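Long-range contacts in toxin 2A (Paenibacillus larvae, PDB 5URP), which is an ADP-ribosyltransferase toxin and virulence factor that probably transfers ADP-ribose from NAD+ to a target protein of its host: residues A[159-165]-A[212-216]; A[66-71]-A[145-149]; A[36-40]-A[95-101]; A[88-92]-A[192-196]. All blocks are in the same frame, centred on the assembly; numbering follows the deposited sequence. Where two conformers were deposited one is given.

Contact 1 of 4, residues A[159-165]-A[212-216]; sequences FLARPVL and SQRLK
Val164 pairs with Leu215 and Leu165 with Lys216 as parallel neighbours, their CA atoms 4.8 Å apart, where strands 164-170 and 214-221 begin. Two hydrogen bonds fix the register: Leu215 N donates to Pro163 O (2.9 Å), and Leu165 N donates to Leu215 O at the same length. The chain before Pro163 is a tight turn in which Arg162 N bonds to Phe159 O, and this turn receives the long side chain of Arg214. The arginine lies against two carbonyls in succession. CD rests 3.1 Å from Arg162 O, and a bend at chi3 (-71°) then brings NH1 to Phe159 O, which it meets in a weak bond of 3.2 Å with an N-H...O angle of only 131°. Phe159 O thus receives two donors, one from the turn itself and one from the arginine. The stronger hold on the guanidinium comes from elsewhere: NH2 bonds to Asn209 OD1. Leu160 CD2 sits over one guanidinium face, 4.1 Å from NH2, while Leu165 CD2 approaches NH1 obliquely at 3.9 Å. Lys216 stretches out from the strand; its CG passes 3.7 Å from Leu165 O and its NZ ends in salt bridges with Glu167 and Glu218. In the five-stranded sheet this parallel pair is flanked by strand 101-107 beside Val164, through Thr107, and by strand 197-207 beside Arg214 and Lys216, while Leu215 packs onto Ala131 and Ile134 of helix 128-138.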
loop_
_atom_site.group_PDB
_atom_site.type_symbol
_atom_site.label_atom_id
_atom_site.label_comp_id
_atom_site.label_asym_id
_atom_site.label_seq_id
_atom_site.Cartn_x
_atom_site.Cartn_y
_atom_site.Cartn_z
ATOM N N PHE A 159 -3.588 -0.097 11.837
ATOM C CA PHE A 159 -2.382 0.688 11.652
ATOM C C PHE A 159 -1.888 1.339 12.936
ATOM O O PHE A 159 -0.734 1.797 12.969
ATOM C CB PHE A 159 -2.624 1.768 10.576
ATOM C CG PHE A 159 -3.004 1.207 9.201
ATOM C CD1 PHE A 159 -2.648 -0.082 8.826
ATOM C CD2 PHE A 159 -3.721 1.983 8.285
ATOM C CE1 PHE A 159 -2.986 -0.591 7.607
ATOM C CE2 PHE A 159 -4.060 1.465 7.059
ATOM C CZ PHE A 159 -3.680 0.188 6.709
ATOM N N LEU A 160 -2.723 1.400 13.985
ATOM C CA LEU A 160 -2.310 2.007 15.246
ATOM C C LEU A 160 -1.121 1.277 15.855
ATOM O O LEU A 160 -0.297 1.896 16.526
ATOM C CB LEU A 160 -3.476 2.009 16.238
ATOM C CG LEU A 160 -4.630 2.912 15.822
ATOM C CD1 LEU A 160 -5.864 2.561 16.643
ATOM C CD2 LEU A 160 -4.224 4.357 16.029
ATOM N N ALA A 161 -1.003 -0.015 15.615
ATOM C CA ALA A 161 0.059 -0.814 16.208
ATOM C C ALA A 161 1.303 -0.885 15.340
ATOM O O ALA A 161 2.231 -1.623 15.679
ATOM C CB ALA A 161 -0.448 -2.225 16.485
ATOM N N ARG A 162 1.343 -0.154 14.218
ATOM C CA ARG A 162 2.501 -0.199 13.354
ATOM C C ARG A 162 3.327 1.080 13.497
ATOM O O ARG A 162 2.778 2.155 13.752
ATOM C CB ARG A 162 2.041 -0.409 11.908
ATOM C CG ARG A 162 1.375 -1.773 11.780
ATOM C CD ARG A 162 1.001 -2.155 10.373
ATOM N NE ARG A 162 0.254 -3.414 10.384
ATOM C CZ ARG A 162 -0.457 -3.877 9.363
ATOM N NH1 ARG A 162 -1.107 -5.027 9.469
ATOM N NH2 ARG A 162 -0.513 -3.200 8.235
ATOM N N PRO A 163 4.655 1.011 13.358
ATOM C CA PRO A 163 5.471 2.201 13.664
ATOM C C PRO A 163 5.501 3.262 12.585
ATOM O O PRO A 163 5.867 4.402 12.899
ATOM C CB PRO A 163 6.879 1.630 13.881
ATOM C CG PRO A 163 6.894 0.336 13.226
ATOM C CD PRO A 163 5.482 -0.198 13.225
ATOM N N VAL A 164 5.161 2.916 11.350
ATOM C CA VAL A 164 5.130 3.855 10.231
ATOM C C VAL A 164 3.726 3.875 9.635
ATOM O O VAL A 164 3.135 2.817 9.377
ATOM C CB VAL A 164 6.156 3.490 9.146
ATOM C CG1 VAL A 164 6.035 4.461 7.986
ATOM C CG2 VAL A 164 7.577 3.451 9.729
ATOM N N LEU A 165 3.207 5.081 9.391
ATOM C CA LEU A 165 1.935 5.288 8.709
ATOM C C LEU A 165 2.224 6.066 7.437
ATOM O O LEU A 165 2.715 7.186 7.518
ATOM C CB LEU A 165 0.952 6.084 9.565
ATOM C CG LEU A 165 -0.407 6.411 8.939
ATOM C CD1 LEU A 165 -1.174 5.148 8.582
ATOM C CD2 LEU A 165 -1.222 7.302 9.869
ATOM N N SER A 212 0.917 5.046 21.109
ATOM C CA SER A 212 2.303 4.927 20.689
ATOM C C SER A 212 2.571 5.921 19.572
ATOM O O SER A 212 1.743 6.101 18.679
ATOM C CB SER A 212 2.643 3.521 20.195
ATOM O OG SER A 212 1.962 3.240 18.990
ATOM N N GLN A 213 3.737 6.542 19.633
ATOM C CA GLN A 213 4.157 7.457 18.583
ATOM C C GLN A 213 4.506 6.681 17.322
ATOM O O GLN A 213 4.881 5.504 17.361
ATOM C CB GLN A 213 5.361 8.287 19.038
ATOM C CG GLN A 213 5.085 9.113 20.281
ATOM C CD GLN A 213 6.243 9.989 20.695
ATOM O OE1 GLN A 213 7.357 9.885 20.165
ATOM N NE2 GLN A 213 5.996 10.852 21.679
ATOM N N ARG A 214 4.381 7.364 16.190
ATOM C CA ARG A 214 4.671 6.768 14.902
ATOM C C ARG A 214 5.356 7.791 14.013
ATOM O O ARG A 214 5.324 8.997 14.263
ATOM C CB ARG A 214 3.400 6.274 14.184
ATOM C CG ARG A 214 2.670 5.160 14.912
ATOM C CD ARG A 214 1.351 4.843 14.261
ATOM N NE ARG A 214 0.363 5.898 14.453
ATOM C CZ ARG A 214 -0.813 5.917 13.838
ATOM N NH1 ARG A 214 -1.130 4.954 12.978
ATOM N NH2 ARG A 214 -1.672 6.900 14.080
ATOM N N LEU A 215 5.992 7.287 12.972
ATOM C CA LEU A 215 6.498 8.138 11.911
ATOM C C LEU A 215 5.459 8.187 10.799
ATOM O O LEU A 215 5.078 7.143 10.268
ATOM C CB LEU A 215 7.821 7.595 11.379
ATOM C CG LEU A 215 8.758 8.564 10.712
ATOM C CD1 LEU A 215 9.332 9.551 11.738
ATOM C CD2 LEU A 215 9.837 7.715 10.094
ATOM N N LYS A 216 5.026 9.391 10.436
ATOM C CA LYS A 216 4.049 9.587 9.385
ATOM C C LYS A 216 4.761 10.041 8.121
ATOM O O LYS A 216 5.536 10.997 8.167
ATOM C CB LYS A 216 2.989 10.621 9.759
ATOM C CG LYS A 216 1.831 10.554 8.747
ATOM C CD LYS A 216 0.752 11.563 8.965
ATOM C CE LYS A 216 -0.291 11.455 7.825
ATOM N NZ LYS A 216 -1.236 12.596 7.847
#

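Contact 2 of 4, residues A[66-71]-A[145-149]; sequences INTYLR and ERGYL
Residues 145-149 form the short link by which the chain leaves the five-stranded sheet, at the end of strand 142-145, and enters the three-stranded one at strand 149-152; Ile66, Asn67, Leu70 and Arg71 of helix 64-72 pack against it. At its middle, Gly147 has no side chain to hold the helix off, and its CA comes within 4.4 Å of Asn67 CA. Next to it, Tyr148 N donates to Asn67 OD1 at 2.9 Å, reaching the oxygen from 49° above the amide plane, a poorly directed bond. The other end of that amide, ND2, is held by Tyr59 OH. Glu145 is bent at chi2 (55°), which folds its carboxylate back over its own loop. OE1 takes two donors there: Gly147 N on the anti side at 3.0 Å, and Arg71 NE on the syn lone pair at 3.0 Å. Arg71 NH1 adds a straight but long and weak bond to OE2, 3.5 Å, and the guanidinium and carboxylate planes stand 54° apart, so the salt bridge is not a flat two-pronged pair. On the apolar flank, Ile66 CG2 meets the Tyr148 ring at its edge, 3.7 Å from CE2, and Leu70 CD1 approaches CE2 obliquely at 3.8 Å. The loop thus has an aromatic side and a charged side, with glycine between. Strand 149-152, which follows, carries the Ser-Thr-Ser motif of the C3- and C2-like (Arg-Ser-Glu) class of ADP-ribosyltransferase toxins; in that class NAD binds in the cleft between the two sheets, and the same is probably true here.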
loop_
_atom_site.group_PDB
_atom_site.type_symbol
_atom_site.label_atom_id
_atom_site.label_comp_id
_atom_site.label_asym_id
_atom_site.label_seq_id
_atom_site.Cartn_x
_atom_site.Cartn_y
_atom_site.Cartn_z
ATOM N N ILE A 66 4.674 -13.748 -2.474
ATOM C CA ILE A 66 4.798 -13.013 -3.725
ATOM C C ILE A 66 5.640 -11.768 -3.521
ATOM O O ILE A 66 6.554 -11.490 -4.306
ATOM C CB ILE A 66 3.403 -12.688 -4.287
ATOM C CG1 ILE A 66 2.839 -13.927 -4.991
ATOM C CG2 ILE A 66 3.475 -11.533 -5.272
ATOM C CD1 ILE A 66 1.371 -13.816 -5.412
ATOM N N ASN A 67 5.349 -10.990 -2.469
ATOM C CA ASN A 67 6.048 -9.712 -2.322
ATOM C C ASN A 67 7.509 -9.915 -1.954
ATOM O O ASN A 67 8.386 -9.198 -2.456
ATOM C CB ASN A 67 5.331 -8.819 -1.320
ATOM C CG ASN A 67 4.045 -8.242 -1.896
ATOM O OD1 ASN A 67 3.869 -8.162 -3.128
ATOM N ND2 ASN A 67 3.138 -7.848 -1.023
ATOM N N THR A 68 7.799 -10.888 -1.092
ATOM C CA THR A 68 9.181 -11.226 -0.788
ATOM C C THR A 68 9.916 -11.677 -2.035
ATOM O O THR A 68 11.084 -11.327 -2.250
ATOM C CB THR A 68 9.225 -12.326 0.278
ATOM O OG1 THR A 68 8.576 -11.854 1.464
ATOM C CG2 THR A 68 10.646 -12.677 0.604
ATOM N N TYR A 69 9.264 -12.495 -2.847
ATOM C CA TYR A 69 9.885 -12.959 -4.077
ATOM C C TYR A 69 10.253 -11.775 -4.963
ATOM O O TYR A 69 11.374 -11.676 -5.461
ATOM C CB TYR A 69 8.913 -13.907 -4.776
ATOM C CG TYR A 69 9.325 -14.382 -6.135
ATOM C CD1 TYR A 69 10.221 -15.426 -6.281
ATOM C CD2 TYR A 69 8.787 -13.818 -7.275
ATOM C CE1 TYR A 69 10.585 -15.872 -7.533
ATOM C CE2 TYR A 69 9.140 -14.255 -8.519
ATOM C CZ TYR A 69 10.035 -15.281 -8.650
ATOM O OH TYR A 69 10.398 -15.731 -9.900
ATOM N N LEU A 70 9.329 -10.830 -5.114
ATOM C CA LEU A 70 9.589 -9.684 -5.983
ATOM C C LEU A 70 10.685 -8.787 -5.411
ATOM O O LEU A 70 11.501 -8.234 -6.153
ATOM C CB LEU A 70 8.299 -8.897 -6.168
ATOM C CG LEU A 70 7.234 -9.494 -7.079
ATOM C CD1 LEU A 70 5.945 -8.726 -6.920
ATOM C CD2 LEU A 70 7.699 -9.429 -8.553
ATOM N N ARG A 71 10.715 -8.622 -4.091
ATOM C CA ARG A 71 11.717 -7.773 -3.451
ATOM C C ARG A 71 13.100 -8.405 -3.460
ATOM O O ARG A 71 14.108 -7.689 -3.560
ATOM C CB ARG A 71 11.307 -7.488 -2.001
ATOM C CG ARG A 71 10.206 -6.472 -1.804
ATOM C CD ARG A 71 9.711 -6.540 -0.350
ATOM N NE ARG A 71 8.940 -5.373 0.069
ATOM C CZ ARG A 71 8.357 -5.252 1.262
ATOM N NH1 ARG A 71 7.677 -4.152 1.569
ATOM N NH2 ARG A 71 8.453 -6.231 2.154
ATOM N N GLU A 145 8.763 0.575 -4.709
ATOM C CA GLU A 145 8.325 -0.662 -4.074
ATOM C C GLU A 145 8.306 -1.787 -5.099
ATOM O O GLU A 145 7.495 -1.770 -6.028
ATOM C CB GLU A 145 6.946 -0.471 -3.447
ATOM C CG GLU A 145 6.369 -1.725 -2.839
ATOM C CD GLU A 145 7.286 -2.368 -1.813
ATOM O OE1 GLU A 145 7.608 -3.570 -1.973
ATOM O OE2 GLU A 145 7.676 -1.676 -0.847
ATOM N N ARG A 146 9.177 -2.781 -4.907
ATOM C CA ARG A 146 9.271 -3.890 -5.847
ATOM C C ARG A 146 8.121 -4.884 -5.732
ATOM O O ARG A 146 7.743 -5.485 -6.735
ATOM C CB ARG A 146 10.615 -4.585 -5.669
ATOM C CG ARG A 146 11.748 -3.601 -6.033
ATOM C CD ARG A 146 13.118 -4.215 -6.215
ATOM N NE ARG A 146 14.136 -3.163 -6.189
ATOM C CZ ARG A 146 15.371 -3.282 -6.666
ATOM N NH1 ARG A 146 15.769 -4.411 -7.243
ATOM N NH2 ARG A 146 16.204 -2.253 -6.575
ATOM N N GLY A 147 7.563 -5.106 -4.526
ATOM C CA GLY A 147 6.360 -5.914 -4.423
ATOM C C GLY A 147 5.134 -5.144 -4.858
ATOM O O GLY A 147 5.201 -3.975 -5.210
ATOM N N TYR A 148 3.969 -5.800 -4.805
ATOM C CA TYR A 148 2.736 -5.038 -4.906
ATOM C C TYR A 148 2.556 -4.154 -3.671
ATOM O O TYR A 148 3.081 -4.428 -2.590
ATOM C CB TYR A 148 1.533 -5.974 -5.081
ATOM C CG TYR A 148 1.605 -6.780 -6.348
ATOM C CD1 TYR A 148 1.221 -6.232 -7.585
ATOM C CD2 TYR A 148 2.114 -8.062 -6.330
ATOM C CE1 TYR A 148 1.316 -6.986 -8.750
ATOM C CE2 TYR A 148 2.228 -8.815 -7.475
ATOM C CZ TYR A 148 1.834 -8.278 -8.685
ATOM O OH TYR A 148 1.976 -9.078 -9.769
ATOM N N LEU A 149 1.805 -3.088 -3.837
ATOM C CA LEU A 149 1.604 -2.110 -2.776
ATOM C C LEU A 149 0.148 -2.173 -2.335
ATOM O O LEU A 149 -0.744 -1.611 -2.973
ATOM C CB LEU A 149 2.013 -0.722 -3.260
ATOM C CG LEU A 149 2.107 0.377 -2.217
ATOM C CD1 LEU A 149 3.055 0.008 -1.091
ATOM C CD2 LEU A 149 2.577 1.671 -2.898
#

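Contact 3 of 4, residues A[36-40]-A[95-101]; sequences WGKKE and TKLKDSV
Glu40 and Leu97 mark the closest backbone approach, CA to CA 7.5 Å, where helix 30-45 passes the loop that leads into edge strand 101-107 of the ADP-ribosyltransferase fold. At that distance side chains and water make the contact. Trp36 points its indole edge at the loop: NE1 donates to Asp99 OD2 at 3.2 Å with an N-H...O angle of 163°, the oxygen lying in the ring plane and met on its anti side. Farther along the rim, CH2 touches Leu97 CD2 at 3.9 Å. Glu40, one helical turn on, lays its CG over one face of the indole, and Val101 CG2 lies on the opposite side of the ring, offset toward the rim. A bend at chi2 (-90°) turns the Glu40 carboxylate toward the loop, where the syn lone pair of OE2 accepts Lys98 N in a 3.2 Å bond of 169°. Glu40 OE2 and Asp99 OD2 are only 4.8 Å apart, and the repulsion expected between them is probably eased by a water donating to both, 2.6 Å from the former. A second water donates to Glu40 OE1 at 2.6 Å and is also hydrogen-bonded to Thr95 OG1, again at 2.6 Å.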
loop_
_atom_site.group_PDB
_atom_site.type_symbol
_atom_site.label_atom_id
_atom_site.label_comp_id
_atom_site.label_asym_id
_atom_site.label_seq_id
_atom_site.Cartn_x
_atom_site.Cartn_y
_atom_site.Cartn_z
ATOM N N TRP A 36 -17.816 3.985 -2.319
ATOM C CA TRP A 36 -17.003 4.510 -3.412
ATOM C C TRP A 36 -16.198 3.401 -4.057
ATOM O O TRP A 36 -16.152 3.281 -5.292
ATOM C CB TRP A 36 -16.076 5.601 -2.889
ATOM C CG TRP A 36 -15.172 6.199 -3.911
ATOM C CD1 TRP A 36 -15.402 7.338 -4.641
ATOM C CD2 TRP A 36 -13.883 5.716 -4.322
ATOM N NE1 TRP A 36 -14.338 7.591 -5.472
ATOM C CE2 TRP A 36 -13.398 6.612 -5.308
ATOM C CE3 TRP A 36 -13.098 4.616 -3.963
ATOM C CZ2 TRP A 36 -12.163 6.443 -5.927
ATOM C CZ3 TRP A 36 -11.876 4.444 -4.588
ATOM C CH2 TRP A 36 -11.414 5.357 -5.546
ATOM N N GLY A 37 -15.563 2.568 -3.230
ATOM C CA GLY A 37 -14.720 1.516 -3.770
ATOM C C GLY A 37 -15.505 0.504 -4.578
ATOM O O GLY A 37 -15.047 0.040 -5.626
ATOM N N LYS A 38 -16.705 0.161 -4.115
ATOM C CA LYS A 38 -17.526 -0.809 -4.835
ATOM C C LYS A 38 -17.908 -0.319 -6.229
ATOM O O LYS A 38 -18.064 -1.132 -7.141
ATOM C CB LYS A 38 -18.778 -1.136 -4.044
ATOM C CG LYS A 38 -18.526 -2.012 -2.847
ATOM C CD LYS A 38 -19.810 -2.259 -2.100
ATOM C CE LYS A 38 -19.598 -3.105 -0.864
ATOM N NZ LYS A 38 -20.801 -3.109 0.011
ATOM N N LYS A 39 -18.059 0.995 -6.416
ATOM C CA LYS A 39 -18.324 1.529 -7.752
ATOM C C LYS A 39 -17.130 1.324 -8.671
ATOM O O LYS A 39 -17.297 1.006 -9.855
ATOM C CB LYS A 39 -18.665 3.012 -7.665
ATOM C CG LYS A 39 -20.025 3.287 -7.074
ATOM C CD LYS A 39 -20.261 4.772 -7.018
ATOM C CE LYS A 39 -21.466 5.114 -6.177
ATOM N NZ LYS A 39 -22.114 6.353 -6.726
ATOM N N GLU A 40 -15.921 1.524 -8.148
ATOM C CA GLU A 40 -14.720 1.230 -8.914
ATOM C C GLU A 40 -14.617 -0.269 -9.206
ATOM O O GLU A 40 -14.312 -0.660 -10.342
ATOM C CB GLU A 40 -13.488 1.768 -8.161
ATOM C CG GLU A 40 -13.415 3.340 -8.098
ATOM C CD GLU A 40 -12.642 4.003 -9.281
ATOM O OE1 GLU A 40 -11.798 3.329 -9.902
ATOM O OE2 GLU A 40 -12.853 5.214 -9.558
ATOM N N THR A 95 -7.883 -1.231 -14.740
ATOM C CA THR A 95 -8.700 -0.218 -14.104
ATOM C C THR A 95 -7.900 1.062 -13.948
ATOM O O THR A 95 -6.678 1.085 -14.052
ATOM C CB THR A 95 -9.281 -0.741 -12.790
ATOM O OG1 THR A 95 -10.328 0.143 -12.324
ATOM C CG2 THR A 95 -8.159 -0.946 -11.770
ATOM N N LYS A 96 -8.635 2.150 -13.812
ATOM C CA LYS A 96 -8.091 3.497 -13.795
ATOM C C LYS A 96 -8.973 4.288 -12.846
ATOM O O LYS A 96 -10.200 4.197 -12.935
ATOM C CB LYS A 96 -8.112 4.134 -15.202
ATOM C CG LYS A 96 -6.776 4.201 -15.904
ATOM C CD LYS A 96 -6.846 5.071 -17.138
ATOM C CE LYS A 96 -5.471 5.437 -17.622
ATOM N NZ LYS A 96 -4.946 4.373 -18.524
ATOM N N LEU A 97 -8.366 5.060 -11.957
ATOM C CA LEU A 97 -9.155 5.845 -11.013
ATOM C C LEU A 97 -9.869 6.969 -11.739
ATOM O O LEU A 97 -9.250 7.706 -12.508
ATOM C CB LEU A 97 -8.280 6.449 -9.919
ATOM C CG LEU A 97 -7.657 5.436 -8.968
ATOM C CD1 LEU A 97 -6.829 6.199 -7.945
ATOM C CD2 LEU A 97 -8.737 4.577 -8.313
ATOM N N LYS A 98 -11.170 7.107 -11.457
ATOM C CA LYS A 98 -11.934 8.255 -11.932
ATOM C C LYS A 98 -11.596 9.523 -11.156
ATOM O O LYS A 98 -11.652 10.618 -11.717
ATOM C CB LYS A 98 -13.444 7.973 -11.829
ATOM C CG LYS A 98 -14.310 9.100 -12.403
ATOM C CD LYS A 98 -15.790 8.738 -12.467
ATOM C CE LYS A 98 -16.661 9.998 -12.574
ATOM N NZ LYS A 98 -18.059 9.742 -13.068
ATOM N N ASP A 99 -11.246 9.403 -9.877
ATOM C CA ASP A 99 -10.904 10.553 -9.051
ATOM C C ASP A 99 -9.565 10.295 -8.385
ATOM O O ASP A 99 -9.214 9.148 -8.129
ATOM C CB ASP A 99 -11.931 10.811 -7.942
ATOM C CG ASP A 99 -13.362 10.596 -8.385
ATOM O OD1 ASP A 99 -13.862 11.431 -9.163
ATOM O OD2 ASP A 99 -13.993 9.608 -7.911
ATOM N N SER A 100 -8.859 11.365 -8.014
ATOM C CA SER A 100 -7.685 11.171 -7.175
ATOM C C SER A 100 -8.140 10.791 -5.772
ATOM O O SER A 100 -9.181 11.250 -5.300
ATOM C CB SER A 100 -6.826 12.416 -7.094
ATOM O OG SER A 100 -6.547 12.903 -8.418
ATOM N N VAL A 101 -7.336 9.970 -5.101
ATOM C CA VAL A 101 -7.759 9.445 -3.801
ATOM C C VAL A 101 -6.556 9.251 -2.906
ATOM O O VAL A 101 -5.463 8.905 -3.361
ATOM C CB VAL A 101 -8.543 8.125 -3.973
ATOM C CG1 VAL A 101 -7.663 7.026 -4.335
ATOM C CG2 VAL A 101 -9.335 7.798 -2.715
HETATM O O HOH W 1 -10.163 1.286 -9.979
HETATM O O HOH W 2 -12.996 0.842 -12.420
HETATM O O HOH W 3 -14.655 6.769 -8.603
#

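Contact 4 of 4, residues A[88-92]-A[192-196]; sequences IDKAL and LLPRD
Arg195 and Asp89 join the loop after strand 190-193 to the last turn of helix 79-92, which packs beside the three-stranded sheet of the ADP-ribosyltransferase fold. From CB, the arginine sets CG between its own backbone N and carbonyl carbon (chi1 74°), then extends across the carboxylate at about a right angle to the aspartate side chain. CG passes near Asp89 OD1, and CD comes to 3.6 Å from the same oxygen. NE then donates to OD2 at 3.0 Å, with only a weak second reach to OD1. NH2 completes the side-on grip, also on OD2, at 3.2 Å. The two groups are nearly coplanar (19°), and both N-H bonds enter on the syn side of OD2. Asp196 OD2 lies 3.5 Å from Arg195 NH1, well out of the guanidinium plane, a contact of charges alone that makes a three-residue network. Beside the salt bridge, Leu92 straddles the end of the strand, its CD2 4.1 Å from Leu192 CG and its CD1 3.7 Å from Pro194 CA, while Ile88 CG2 touches Leu192 CD2 more loosely. Asp89 OD1, which also receives Tyr148 OH, is tied to the loop backbone by a water that donates to OD1 at 2.8 Å and accepts Arg195 N at 3.0 Å.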
loop_
_atom_site.group_PDB
_atom_site.type_symbol
_atom_site.label_atom_id
_atom_site.label_comp_id
_atom_site.label_asym_id
_atom_site.label_seq_id
_atom_site.Cartn_x
_atom_site.Cartn_y
_atom_site.Cartn_z
ATOM N N ILE A 88 -1.754 -11.056 -11.930
ATOM C CA ILE A 88 -2.066 -9.862 -11.162
ATOM C C ILE A 88 -1.689 -8.606 -11.928
ATOM O O ILE A 88 -2.448 -7.634 -11.942
ATOM C CB ILE A 88 -1.368 -9.923 -9.794
ATOM C CG1 ILE A 88 -1.815 -11.180 -9.061
ATOM C CG2 ILE A 88 -1.718 -8.687 -9.014
ATOM C CD1 ILE A 88 -1.044 -11.452 -7.785
ATOM N N ASP A 89 -0.523 -8.615 -12.585
ATOM C CA ASP A 89 -0.089 -7.460 -13.376
ATOM C C ASP A 89 -1.131 -7.124 -14.421
ATOM O O ASP A 89 -1.505 -5.954 -14.601
ATOM C CB ASP A 89 1.235 -7.757 -14.076
ATOM C CG ASP A 89 2.423 -7.745 -13.155
ATOM O OD1 ASP A 89 2.276 -7.401 -11.981
ATOM O OD2 ASP A 89 3.520 -8.056 -13.680
ATOM N N LYS A 90 -1.595 -8.148 -15.128
ATOM C CA LYS A 90 -2.561 -7.976 -16.203
ATOM C C LYS A 90 -3.894 -7.490 -15.671
ATOM O O LYS A 90 -4.586 -6.724 -16.346
ATOM C CB LYS A 90 -2.695 -9.303 -16.951
ATOM C CG LYS A 90 -3.663 -9.383 -18.110
ATOM C CD LYS A 90 -3.440 -10.687 -18.912
ATOM C CE LYS A 90 -3.678 -11.984 -18.107
ATOM N NZ LYS A 90 -5.113 -12.459 -18.078
ATOM N N ALA A 91 -4.274 -7.918 -14.457
ATOM C CA ALA A 91 -5.516 -7.456 -13.866
ATOM C C ALA A 91 -5.449 -5.982 -13.478
ATOM O O ALA A 91 -6.431 -5.248 -13.646
ATOM C CB ALA A 91 -5.853 -8.327 -12.637
ATOM N N LEU A 92 -4.336 -5.526 -12.920
ATOM C CA LEU A 92 -4.338 -4.166 -12.396
ATOM C C LEU A 92 -4.320 -3.099 -13.487
ATOM O O LEU A 92 -4.773 -1.986 -13.231
ATOM C CB LEU A 92 -3.166 -3.973 -11.456
ATOM C CG LEU A 92 -3.271 -4.794 -10.164
ATOM C CD1 LEU A 92 -1.976 -4.696 -9.356
ATOM C CD2 LEU A 92 -4.447 -4.400 -9.243
ATOM N N LEU A 192 -5.225 -2.026 -4.230
ATOM C CA LEU A 192 -4.000 -2.714 -4.593
ATOM C C LEU A 192 -3.352 -1.964 -5.742
ATOM O O LEU A 192 -3.997 -1.752 -6.771
ATOM C CB LEU A 192 -4.307 -4.149 -4.989
ATOM C CG LEU A 192 -3.135 -5.041 -5.378
ATOM C CD1 LEU A 192 -2.085 -5.096 -4.298
ATOM C CD2 LEU A 192 -3.615 -6.445 -5.727
ATOM N N LEU A 193 -2.111 -1.563 -5.558
ATOM C CA LEU A 193 -1.393 -0.830 -6.602
ATOM C C LEU A 193 -0.375 -1.757 -7.256
ATOM O O LEU A 193 0.121 -2.712 -6.643
ATOM C CB LEU A 193 -0.676 0.398 -6.030
ATOM C CG LEU A 193 -1.430 1.697 -5.727
ATOM C CD1 LEU A 193 -0.659 2.460 -4.653
ATOM C CD2 LEU A 193 -1.581 2.625 -6.878
ATOM N N PRO A 194 -0.024 -1.484 -8.512
ATOM C CA PRO A 194 0.923 -2.327 -9.235
ATOM C C PRO A 194 2.256 -2.444 -8.533
ATOM O O PRO A 194 2.654 -1.569 -7.760
ATOM C CB PRO A 194 1.098 -1.582 -10.574
ATOM C CG PRO A 194 -0.124 -0.755 -10.724
ATOM C CD PRO A 194 -0.596 -0.416 -9.349
ATOM N N ARG A 195 2.943 -3.548 -8.802
ATOM C CA ARG A 195 4.329 -3.654 -8.387
ATOM C C ARG A 195 5.179 -2.602 -9.107
ATOM O O ARG A 195 4.789 -2.057 -10.133
ATOM C CB ARG A 195 4.846 -5.065 -8.650
ATOM C CG ARG A 195 5.116 -5.425 -10.095
ATOM C CD ARG A 195 5.389 -6.919 -10.220
ATOM N NE ARG A 195 5.548 -7.332 -11.603
ATOM C CZ ARG A 195 6.696 -7.361 -12.264
ATOM N NH1 ARG A 195 7.838 -6.983 -11.693
ATOM N NH2 ARG A 195 6.698 -7.771 -13.520
ATOM N N ASP A 196 6.341 -2.312 -8.522
ATOM C CA ASP A 196 7.252 -1.278 -8.990
ATOM C C ASP A 196 6.620 0.114 -8.965
ATOM O O ASP A 196 6.948 0.974 -9.797
ATOM C CB ASP A 196 7.758 -1.625 -10.394
ATOM C CG ASP A 196 8.681 -2.835 -10.405
ATOM O OD1 ASP A 196 9.447 -3.012 -9.442
ATOM O OD2 ASP A 196 8.697 -3.573 -11.416
HETATM O O HOH W 4 1.810 -4.751 -11.355
#

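In the fold
Contacts 2 and 4 form one continuous region, about 11 Å apart, centre to centre: Tyr148 OH of contact 2 bonds to Asp89 OD1 of contact 4 at 2.8 Å, and Leu149 O accepts Leu193 N at 2.9 Å between adjacent strands. Strand 190-193 opens at the glutamate of a Gln-X-Glu motif, as in C3-like toxins, so the strand of contact 4 probably leads away from the catalytic motif. Contact 3 adjoins contact 4 in sequence, their centres about 15 Å apart, without other touch. Contact 1 lies about 26 Å from contact 4, centre to centre, across the middle of the molecule; a glycerol, probably from crystallisation, sits about 4 Å from the Phe159 side chain.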